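Local atomic coordinates of AtxE2 (Asticcacaulis excentricus, PDB entry 5TXE), a protein that hydrolyses the isopeptide bond of the lasso peptides astexin-2 and astexin-3, opening these threaded molecules into linear peptides. Residues T51-S62 against A126-W134; R133-A142 against D175-L184. The protein carries 1 engineered substitution. One frame throughout, in Å; residues are numbered along the deposited sequence.

In the fold
Contacts 1 and 2 come in series along the chain, contact 1 closing before contact 2 opens, and their centres lie about 18 Å apart. They share Arg133 and Trp134, the whole of strand 133-134, which is one edge strand of a four-stranded antiparallel sheet and neighbours strand 140-147. Through contact 1 this sheet meets the one holding strand 61-63; through contact 2 it meets the sheet of strands 173-178 and 183-188. Three successive antiparallel sheets thus pack face against face around the domain, consistent with the blades of the beta-propeller of prolyl oligopeptidase relatives. Contact 1 reaches inward to the bound peptide and the catalytic region, whereas contact 2 sits about 29 Å from the centre of the chain.

Contact 1 of 2, residues T51-S62 against A126-W134; sequences TMSASETTPLLS and ANLTIQPRW
Thr51 and Thr129 open a seam between two mostly irregular segments that join neighbouring sheets of the propeller-like domain; residues 51-62 lead into strand 61-63, and the partner segment ends in strand 133-134. Hydrogen bonds pin both ends. Thr51 N gives its proton to Thr129 OG1 at 3.1 Å, while Thr51 OG1, trans to its own backbone N (chi1 -168°), donates to Asn127 O at 2.7 Å in the carbonyl plane. One threonine is therefore held through both backbone and side chain. Farther along, Gln131 NE2 reaches Leu61 O at 3.1 Å; the bond lies close to the plane of the amide but approaches the carbonyl from above its plane. At the far end the Trp134 indole meets Ser62 edge-on: NE1 donates to Ser62 O at 3.1 Å, nearly in the ring plane but well above the plane of the carbonyl. A water bridges the two main chains in between, donating to Leu60 O and to Ile130 O.

Van der Waals contact fills in around these bonds. The extended Gln131 chain lies along Pro59, its CG 3.1 Å from Pro59 O. With an alanine at Gln131, the Leu61 carbonyl would probably lose its side-chain donor and the flank of Pro59 its cover. Where the segments begin, Ala126 and Ser53 pack on the bound lasso peptide, and the Met52 side chain is about 10 Å from that of Ala527, the engineered replacement of the nucleophile. Thr129 CG2 meets Leu60 CB and presses on Leu60 CA at 3.5 Å, tighter than usual.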
loop_
_atom_site.group_PDB
_atom_site.type_symbol
_atom_site.label_atom_id
_atom_site.label_comp_id
_atom_site.label_asym_id
_atom_site.label_seq_id
_atom_site.Cartn_x
_atom_site.Cartn_y
_atom_site.Cartn_z
ATOM N N THR A 51 3.085 7.783 1.311
ATOM C CA THR A 51 2.926 6.679 0.374
ATOM C C THR A 51 1.488 6.213 0.341
ATOM O O THR A 51 0.689 6.403 1.300
ATOM C CB THR A 51 3.947 5.522 0.703
ATOM O OG1 THR A 51 4.003 4.560 -0.333
ATOM C CG2 THR A 51 3.634 4.818 2.003
ATOM N N MET A 52 1.181 5.534 -0.741
ATOM C CA MET A 52 -0.167 5.126 -1.029
ATOM C C MET A 52 -0.818 4.394 0.120
ATOM O O MET A 52 -1.914 4.725 0.509
ATOM C CB MET A 52 -0.214 4.209 -2.248
ATOM C CG MET A 52 0.206 4.947 -3.515
ATOM S SD MET A 52 -0.089 3.961 -5.018
ATOM C CE MET A 52 -1.544 3.016 -4.495
ATOM N N SER A 53 -0.142 3.395 0.635
ATOM C CA SER A 53 -0.703 2.559 1.660
ATOM C C SER A 53 0.040 2.836 2.935
ATOM O O SER A 53 1.142 2.393 3.106
ATOM C CB SER A 53 -0.568 1.087 1.271
ATOM O OG SER A 53 -0.918 0.272 2.367
ATOM N N ALA A 54 -0.566 3.594 3.829
ATOM C CA ALA A 54 0.118 4.060 5.005
ATOM C C ALA A 54 -0.486 3.447 6.240
ATOM O O ALA A 54 -1.675 3.214 6.296
ATOM C CB ALA A 54 -0.017 5.552 5.100
ATOM N N SER A 55 0.345 3.219 7.240
ATOM C CA SER A 55 -0.157 2.685 8.494
ATOM C C SER A 55 0.453 3.448 9.682
ATOM O O SER A 55 1.047 4.544 9.535
ATOM C CB SER A 55 0.155 1.180 8.553
ATOM O OG SER A 55 1.561 0.998 8.648
ATOM N N GLU A 56 0.353 2.861 10.868
ATOM C CA GLU A 56 0.759 3.555 12.105
ATOM C C GLU A 56 2.147 4.097 12.147
ATOM O O GLU A 56 2.355 5.160 12.684
ATOM C CB GLU A 56 0.583 2.648 13.339
ATOM C CG GLU A 56 -0.847 2.394 13.743
ATOM C CD GLU A 56 -1.383 1.125 13.120
ATOM O OE1 GLU A 56 -1.060 0.832 11.928
ATOM O OE2 GLU A 56 -2.111 0.401 13.833
ATOM N N THR A 57 3.095 3.382 11.582
ATOM C CA THR A 57 4.485 3.795 11.623
ATOM C C THR A 57 4.976 4.461 10.355
ATOM O O THR A 57 6.175 4.657 10.171
ATOM C CB THR A 57 5.407 2.575 11.903
ATOM O OG1 THR A 57 5.282 1.660 10.840
ATOM C CG2 THR A 57 4.959 1.817 13.142
ATOM N N THR A 58 4.079 4.796 9.444
ATOM C CA THR A 58 4.519 5.462 8.211
ATOM C C THR A 58 5.018 6.849 8.571
ATOM O O THR A 58 4.238 7.677 9.085
ATOM C CB THR A 58 3.355 5.574 7.211
ATOM O OG1 THR A 58 2.935 4.265 6.790
ATOM C CG2 THR A 58 3.803 6.402 6.002
ATOM N N PRO A 59 6.283 7.153 8.289
ATOM C CA PRO A 59 6.837 8.432 8.807
ATOM C C PRO A 59 6.517 9.672 7.961
ATOM O O PRO A 59 7.423 10.359 7.479
ATOM C CB PRO A 59 8.333 8.172 8.791
ATOM C CG PRO A 59 8.526 7.223 7.615
ATOM C CD PRO A 59 7.292 6.361 7.567
ATOM N N LEU A 60 5.243 9.956 7.799
ATOM C CA LEU A 60 4.787 10.908 6.778
ATOM C C LEU A 60 4.737 12.375 7.234
ATOM O O LEU A 60 4.387 13.273 6.432
ATOM C CB LEU A 60 3.426 10.476 6.178
ATOM C CG LEU A 60 2.334 10.014 7.102
ATOM C CD1 LEU A 60 1.932 11.167 8.006
ATOM C CD2 LEU A 60 1.113 9.527 6.317
ATOM N N LEU A 61 5.041 12.608 8.509
ATOM C CA LEU A 61 5.089 13.964 9.034
ATOM C C LEU A 61 6.189 14.089 10.047
ATOM O O LEU A 61 6.656 13.064 10.576
ATOM C CB LEU A 61 3.754 14.357 9.618
ATOM C CG LEU A 61 3.256 13.586 10.831
ATOM C CD1 LEU A 61 3.839 14.131 12.126
ATOM C CD2 LEU A 61 1.755 13.693 10.886
ATOM N N SER A 62 6.628 15.329 10.284
ATOM C CA SER A 62 7.617 15.590 11.263
ATOM C C SER A 62 7.308 16.849 12.041
ATOM O O SER A 62 7.019 17.889 11.461
ATOM C CB SER A 62 8.896 15.787 10.517
ATOM O OG SER A 62 9.989 15.959 11.404
ATOM N N ALA A 126 4.826 2.402 -5.882
ATOM C CA ALA A 126 4.413 3.299 -4.825
ATOM C C ALA A 126 5.485 4.386 -4.638
ATOM O O ALA A 126 6.667 4.136 -4.784
ATOM C CB ALA A 126 4.285 2.521 -3.535
ATOM N N ASN A 127 5.047 5.573 -4.262
ATOM C CA ASN A 127 5.958 6.657 -3.878
ATOM C C ASN A 127 6.584 6.518 -2.515
ATOM O O ASN A 127 5.966 6.043 -1.538
ATOM C CB ASN A 127 5.212 8.004 -3.972
ATOM C CG ASN A 127 3.954 8.059 -3.104
ATOM O OD1 ASN A 127 3.141 7.107 -3.037
ATOM N ND2 ASN A 127 3.787 9.173 -2.445
ATOM N N LEU A 128 7.815 6.954 -2.431
ATOM C CA LEU A 128 8.535 7.011 -1.145
ATOM C C LEU A 128 7.921 8.068 -0.281
ATOM O O LEU A 128 7.652 9.164 -0.757
ATOM C CB LEU A 128 9.963 7.439 -1.378
ATOM C CG LEU A 128 10.920 7.432 -0.177
ATOM C CD1 LEU A 128 11.174 6.014 0.335
ATOM C CD2 LEU A 128 12.237 8.088 -0.554
ATOM N N THR A 129 7.642 7.728 0.964
ATOM C CA THR A 129 7.205 8.683 1.956
ATOM C C THR A 129 8.366 9.638 2.264
ATOM O O THR A 129 9.482 9.210 2.568
ATOM C CB THR A 129 6.775 7.983 3.241
ATOM O OG1 THR A 129 5.594 7.250 2.997
ATOM C CG2 THR A 129 6.394 9.014 4.323
ATOM N N ILE A 130 8.119 10.933 2.148
ATOM C CA ILE A 130 9.198 11.905 2.340
ATOM C C ILE A 130 9.003 12.494 3.752
ATOM O O ILE A 130 8.007 13.223 4.029
ATOM C CB ILE A 130 9.137 13.037 1.294
ATOM C CG1 ILE A 130 9.208 12.483 -0.140
ATOM C CG2 ILE A 130 10.228 14.090 1.562
ATOM C CD1 ILE A 130 10.518 11.762 -0.428
ATOM N N GLN A 131 9.969 12.194 4.598
ATOM C CA GLN A 131 9.997 12.743 5.938
ATOM C C GLN A 131 10.958 13.919 6.026
ATOM O O GLN A 131 12.138 13.760 5.817
ATOM C CB GLN A 131 10.401 11.697 6.981
ATOM C CG GLN A 131 9.810 12.130 8.336
ATOM C CD GLN A 131 10.090 11.194 9.525
ATOM O OE1 GLN A 131 10.987 10.314 9.502
ATOM N NE2 GLN A 131 9.308 11.398 10.586
ATOM N N PRO A 132 10.434 15.092 6.275
ATOM C CA PRO A 132 11.274 16.260 6.410
ATOM C C PRO A 132 12.036 16.288 7.714
ATOM O O PRO A 132 11.445 16.007 8.756
ATOM C CB PRO A 132 10.288 17.426 6.425
ATOM C CG PRO A 132 8.950 16.858 6.417
ATOM C CD PRO A 132 9.008 15.378 6.431
ATOM N N ARG A 133 13.308 16.664 7.647
ATOM C CA ARG A 133 14.170 16.771 8.814
ATOM C C ARG A 133 14.281 18.206 9.216
ATOM O O ARG A 133 14.744 19.041 8.415
ATOM C CB ARG A 133 15.536 16.237 8.476
ATOM C CG ARG A 133 15.508 14.857 7.809
ATOM C CD ARG A 133 14.972 13.972 8.872
ATOM N NE ARG A 133 14.309 12.678 8.635
ATOM C CZ ARG A 133 14.863 11.591 8.147
ATOM N NH1 ARG A 133 16.071 11.622 7.639
ATOM N NH2 ARG A 133 14.164 10.491 8.082
ATOM N N TRP A 134 13.814 18.530 10.405
ATOM C CA TRP A 134 13.969 19.896 10.904
ATOM C C TRP A 134 15.400 20.144 11.399
ATOM O O TRP A 134 15.988 19.305 12.064
ATOM C CB TRP A 134 13.038 20.155 12.038
ATOM C CG TRP A 134 11.658 20.211 11.651
ATOM C CD1 TRP A 134 10.820 19.151 11.526
ATOM C CD2 TRP A 134 10.851 21.391 11.451
ATOM N NE1 TRP A 134 9.549 19.593 11.248
ATOM C CE2 TRP A 134 9.560 20.970 11.181
ATOM C CE3 TRP A 134 11.117 22.762 11.434
ATOM C CZ2 TRP A 134 8.534 21.858 10.910
ATOM C CZ3 TRP A 134 10.084 23.652 11.165
ATOM C CH2 TRP A 134 8.817 23.195 10.915
HETATM O O HOH W 1 5.448 13.568 3.917
#

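Contact 2 of 2, residues R133-A142 against D175-L184; sequences RWSPSGTHLA and DVQWLDDNTL
Trp178 lays its indole against the turn that follows strand 133-134. Ser135 CA sits 3.5 Å from the centroid of the five-membered ring, almost exactly on its normal, a CH-pi contact, and Ser135 CB covers the same face. Leu184 CD2 lies over the opposite face, and Ala142 CB touches both it and the indole, at 3.8 Å from Trp178 CZ2. At the ring edge Trp178 NE1 donates to Arg133 O at 2.8 Å, coming from above the carbonyl plane. That oxygen also accepts from Ala142 N, the antiparallel pairing of strands 133-134 and 140-147.

On the other flank the Arg133 chain, bent at chi2 (-65°), brings NH1 to Asp175 OD1 for a 2.8 Å salt bridge, with Val176 O near the same guanidinium edge. Gln177 NE2 lies over one guanidinium face, toward its rim, the two planes 13° apart; as NE2 and NH1 both donate, no hydrogen bond joins them.

These pairs pack two successive four-stranded antiparallel sheets blade on blade, as in a beta-propeller, with 133-134 and 173-178 edge strands of their sheets.

Beyond the tryptophan, the type I turn 135-138 presents Ser137 N to the syn lone pair of Asp181 OD1 at 2.8 Å. Ser135 OG accepts from His140 N, tying the turn's start to the strand after it. Asp181 rides on a second type I turn, 180-183, where Asp180 OD1 takes both Asn182 N, in an Asx turn, and Thr183 OG1.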
loop_
_atom_site.group_PDB
_atom_site.type_symbol
_atom_site.label_atom_id
_atom_site.label_comp_id
_atom_site.label_asym_id
_atom_site.label_seq_id
_atom_site.Cartn_x
_atom_site.Cartn_y
_atom_site.Cartn_z
ATOM N N ARG A 133 13.308 16.664 7.647
ATOM C CA ARG A 133 14.170 16.771 8.814
ATOM C C ARG A 133 14.281 18.206 9.216
ATOM O O ARG A 133 14.744 19.041 8.415
ATOM C CB ARG A 133 15.536 16.237 8.476
ATOM C CG ARG A 133 15.508 14.857 7.809
ATOM C CD ARG A 133 14.972 13.972 8.872
ATOM N NE ARG A 133 14.309 12.678 8.635
ATOM C CZ ARG A 133 14.863 11.591 8.147
ATOM N NH1 ARG A 133 16.071 11.622 7.639
ATOM N NH2 ARG A 133 14.164 10.491 8.082
ATOM N N TRP A 134 13.814 18.530 10.405
ATOM C CA TRP A 134 13.969 19.896 10.904
ATOM C C TRP A 134 15.400 20.144 11.399
ATOM O O TRP A 134 15.988 19.305 12.064
ATOM C CB TRP A 134 13.038 20.155 12.038
ATOM C CG TRP A 134 11.658 20.211 11.651
ATOM C CD1 TRP A 134 10.820 19.151 11.526
ATOM C CD2 TRP A 134 10.851 21.391 11.451
ATOM N NE1 TRP A 134 9.549 19.593 11.248
ATOM C CE2 TRP A 134 9.560 20.970 11.181
ATOM C CE3 TRP A 134 11.117 22.762 11.434
ATOM C CZ2 TRP A 134 8.534 21.858 10.910
ATOM C CZ3 TRP A 134 10.084 23.652 11.165
ATOM C CH2 TRP A 134 8.817 23.195 10.915
ATOM N N SER A 135 15.958 21.303 11.081
ATOM C CA SER A 135 17.231 21.728 11.696
ATOM C C SER A 135 16.954 21.961 13.209
ATOM O O SER A 135 15.822 22.177 13.572
ATOM C CB SER A 135 17.747 23.013 11.072
ATOM O OG SER A 135 16.767 24.049 11.165
ATOM N N PRO A 136 17.975 21.840 14.078
ATOM C CA PRO A 136 17.809 22.009 15.551
ATOM C C PRO A 136 17.226 23.357 15.904
ATOM O O PRO A 136 16.428 23.449 16.799
ATOM C CB PRO A 136 19.231 21.893 16.092
ATOM C CG PRO A 136 19.968 21.060 15.062
ATOM C CD PRO A 136 19.324 21.361 13.717
ATOM N N SER A 137 17.580 24.391 15.147
ATOM C CA SER A 137 16.976 25.720 15.362
ATOM C C SER A 137 15.501 25.822 14.974
ATOM O O SER A 137 14.829 26.818 15.260
ATOM C CB SER A 137 17.738 26.766 14.539
ATOM O OG SER A 137 17.608 26.518 13.133
ATOM N N GLY A 138 14.993 24.845 14.231
ATOM C CA GLY A 138 13.608 24.928 13.775
ATOM C C GLY A 138 13.384 25.834 12.575
ATOM O O GLY A 138 12.242 26.136 12.249
ATOM N N THR A 139 14.446 26.244 11.897
ATOM C CA THR A 139 14.277 27.227 10.811
ATOM C C THR A 139 14.358 26.639 9.381
ATOM O O THR A 139 13.969 27.302 8.443
ATOM C CB THR A 139 15.340 28.358 10.874
ATOM O OG1 THR A 139 16.637 27.776 10.824
ATOM C CG2 THR A 139 15.197 29.218 12.147
ATOM N N HIS A 140 14.913 25.445 9.210
ATOM C CA HIS A 140 15.028 24.869 7.878
ATOM C C HIS A 140 14.643 23.401 7.905
ATOM O O HIS A 140 14.676 22.772 8.966
ATOM C CB HIS A 140 16.443 24.972 7.380
ATOM C CG HIS A 140 16.868 26.373 7.145
ATOM N ND1 HIS A 140 17.350 27.185 8.155
ATOM C CD2 HIS A 140 16.825 27.135 6.026
ATOM C CE1 HIS A 140 17.613 28.378 7.655
ATOM N NE2 HIS A 140 17.308 28.372 6.365
ATOM N N LEU A 141 14.245 22.907 6.741
ATOM C CA LEU A 141 13.961 21.549 6.512
ATOM C C LEU A 141 14.994 21.025 5.550
ATOM O O LEU A 141 15.440 21.734 4.673
ATOM C CB LEU A 141 12.568 21.417 5.902
ATOM C CG LEU A 141 11.351 21.895 6.669
ATOM C CD1 LEU A 141 10.072 21.616 5.887
ATOM C CD2 LEU A 141 11.274 21.161 7.984
ATOM N N ALA A 142 15.368 19.763 5.724
ATOM C CA ALA A 142 16.104 18.994 4.716
ATOM C C ALA A 142 15.284 17.729 4.388
ATOM O O ALA A 142 14.653 17.152 5.275
ATOM C CB ALA A 142 17.450 18.589 5.220
ATOM N N ASP A 175 19.167 9.020 2.299
ATOM C CA ASP A 175 18.712 9.544 3.580
ATOM C C ASP A 175 19.610 10.709 3.992
ATOM O O ASP A 175 20.717 10.860 3.495
ATOM C CB ASP A 175 18.811 8.469 4.683
ATOM C CG ASP A 175 17.783 8.659 5.802
ATOM O OD1 ASP A 175 17.026 9.672 5.863
ATOM O OD2 ASP A 175 17.761 7.796 6.689
ATOM N N VAL A 176 19.114 11.468 4.950
ATOM C CA VAL A 176 19.783 12.658 5.427
ATOM C C VAL A 176 19.285 13.021 6.851
ATOM O O VAL A 176 18.118 12.786 7.178
ATOM C CB VAL A 176 19.502 13.817 4.438
ATOM C CG1 VAL A 176 18.003 14.144 4.397
ATOM C CG2 VAL A 176 20.322 15.045 4.811
ATOM N N GLN A 177 20.172 13.556 7.680
ATOM C CA GLN A 177 19.819 14.170 8.972
ATOM C C GLN A 177 20.733 15.390 9.206
ATOM O O GLN A 177 21.848 15.451 8.676
ATOM C CB GLN A 177 20.091 13.239 10.160
ATOM C CG GLN A 177 19.234 12.018 10.234
ATOM C CD GLN A 177 17.835 12.212 10.844
ATOM O OE1 GLN A 177 17.498 13.233 11.527
ATOM N NE2 GLN A 177 16.991 11.186 10.597
ATOM N N TRP A 178 20.266 16.306 10.059
ATOM C CA TRP A 178 21.076 17.406 10.548
ATOM C C TRP A 178 21.973 16.923 11.686
ATOM O O TRP A 178 21.500 16.255 12.589
ATOM C CB TRP A 178 20.162 18.493 11.075
ATOM C CG TRP A 178 19.253 19.078 10.055
ATOM C CD1 TRP A 178 17.965 18.689 9.739
ATOM C CD2 TRP A 178 19.538 20.196 9.224
ATOM N NE1 TRP A 178 17.453 19.515 8.774
ATOM C CE2 TRP A 178 18.401 20.435 8.434
ATOM C CE3 TRP A 178 20.648 21.044 9.093
ATOM C CZ2 TRP A 178 18.345 21.460 7.517
ATOM C CZ3 TRP A 178 20.602 22.051 8.172
ATOM C CH2 TRP A 178 19.445 22.260 7.397
ATOM N N LEU A 179 23.265 17.214 11.605
ATOM C CA LEU A 179 24.164 17.054 12.747
ATOM C C LEU A 179 24.172 18.331 13.641
ATOM O O LEU A 179 24.270 18.218 14.850
ATOM C CB LEU A 179 25.569 16.692 12.319
ATOM C CG LEU A 179 25.759 15.345 11.612
ATOM C CD1 LEU A 179 27.232 15.084 11.288
ATOM C CD2 LEU A 179 25.203 14.231 12.471
ATOM N N ASP A 180 24.032 19.503 13.032
ATOM C CA ASP A 180 23.780 20.760 13.719
ATOM C C ASP A 180 23.154 21.690 12.693
ATOM O O ASP A 180 22.916 21.267 11.578
ATOM C CB ASP A 180 25.072 21.336 14.339
ATOM C CG ASP A 180 26.159 21.652 13.311
ATOM O OD1 ASP A 180 25.858 22.167 12.222
ATOM O OD2 ASP A 180 27.335 21.353 13.586
ATOM N N ASP A 181 22.924 22.955 13.021
ATOM C CA ASP A 181 22.265 23.853 12.082
ATOM C C ASP A 181 22.920 24.074 10.700
ATOM O O ASP A 181 22.241 24.538 9.787
ATOM C CB ASP A 181 21.993 25.204 12.725
ATOM C CG ASP A 181 20.896 25.134 13.766
ATOM O OD1 ASP A 181 19.844 24.480 13.508
ATOM O OD2 ASP A 181 21.074 25.757 14.835
ATOM N N ASN A 182 24.193 23.739 10.558
ATOM C CA ASN A 182 24.951 23.978 9.341
ATOM C C ASN A 182 25.606 22.728 8.795
ATOM O O ASN A 182 26.459 22.819 7.915
ATOM C CB ASN A 182 26.083 24.992 9.645
ATOM C CG ASN A 182 25.542 26.292 10.192
ATOM O OD1 ASN A 182 24.861 27.039 9.466
ATOM N ND2 ASN A 182 25.758 26.539 11.493
ATOM N N THR A 183 25.230 21.557 9.300
ATOM C CA THR A 183 25.945 20.357 8.910
ATOM C C THR A 183 24.968 19.217 8.680
ATOM O O THR A 183 24.059 19.019 9.490
ATOM C CB THR A 183 26.914 19.983 10.018
ATOM O OG1 THR A 183 27.705 21.133 10.371
ATOM C CG2 THR A 183 27.778 18.865 9.595
ATOM N N LEU A 184 25.142 18.487 7.570
ATOM C CA LEU A 184 24.217 17.414 7.185
ATOM C C LEU A 184 25.021 16.174 6.982
ATOM O O LEU A 184 26.091 16.199 6.374
ATOM C CB LEU A 184 23.467 17.729 5.866
ATOM C CG LEU A 184 22.459 18.863 5.856
ATOM C CD1 LEU A 184 22.072 19.165 4.418
ATOM C CD2 LEU A 184 21.223 18.488 6.643
HETATM O O HOH W 2 19.313 25.620 10.150
#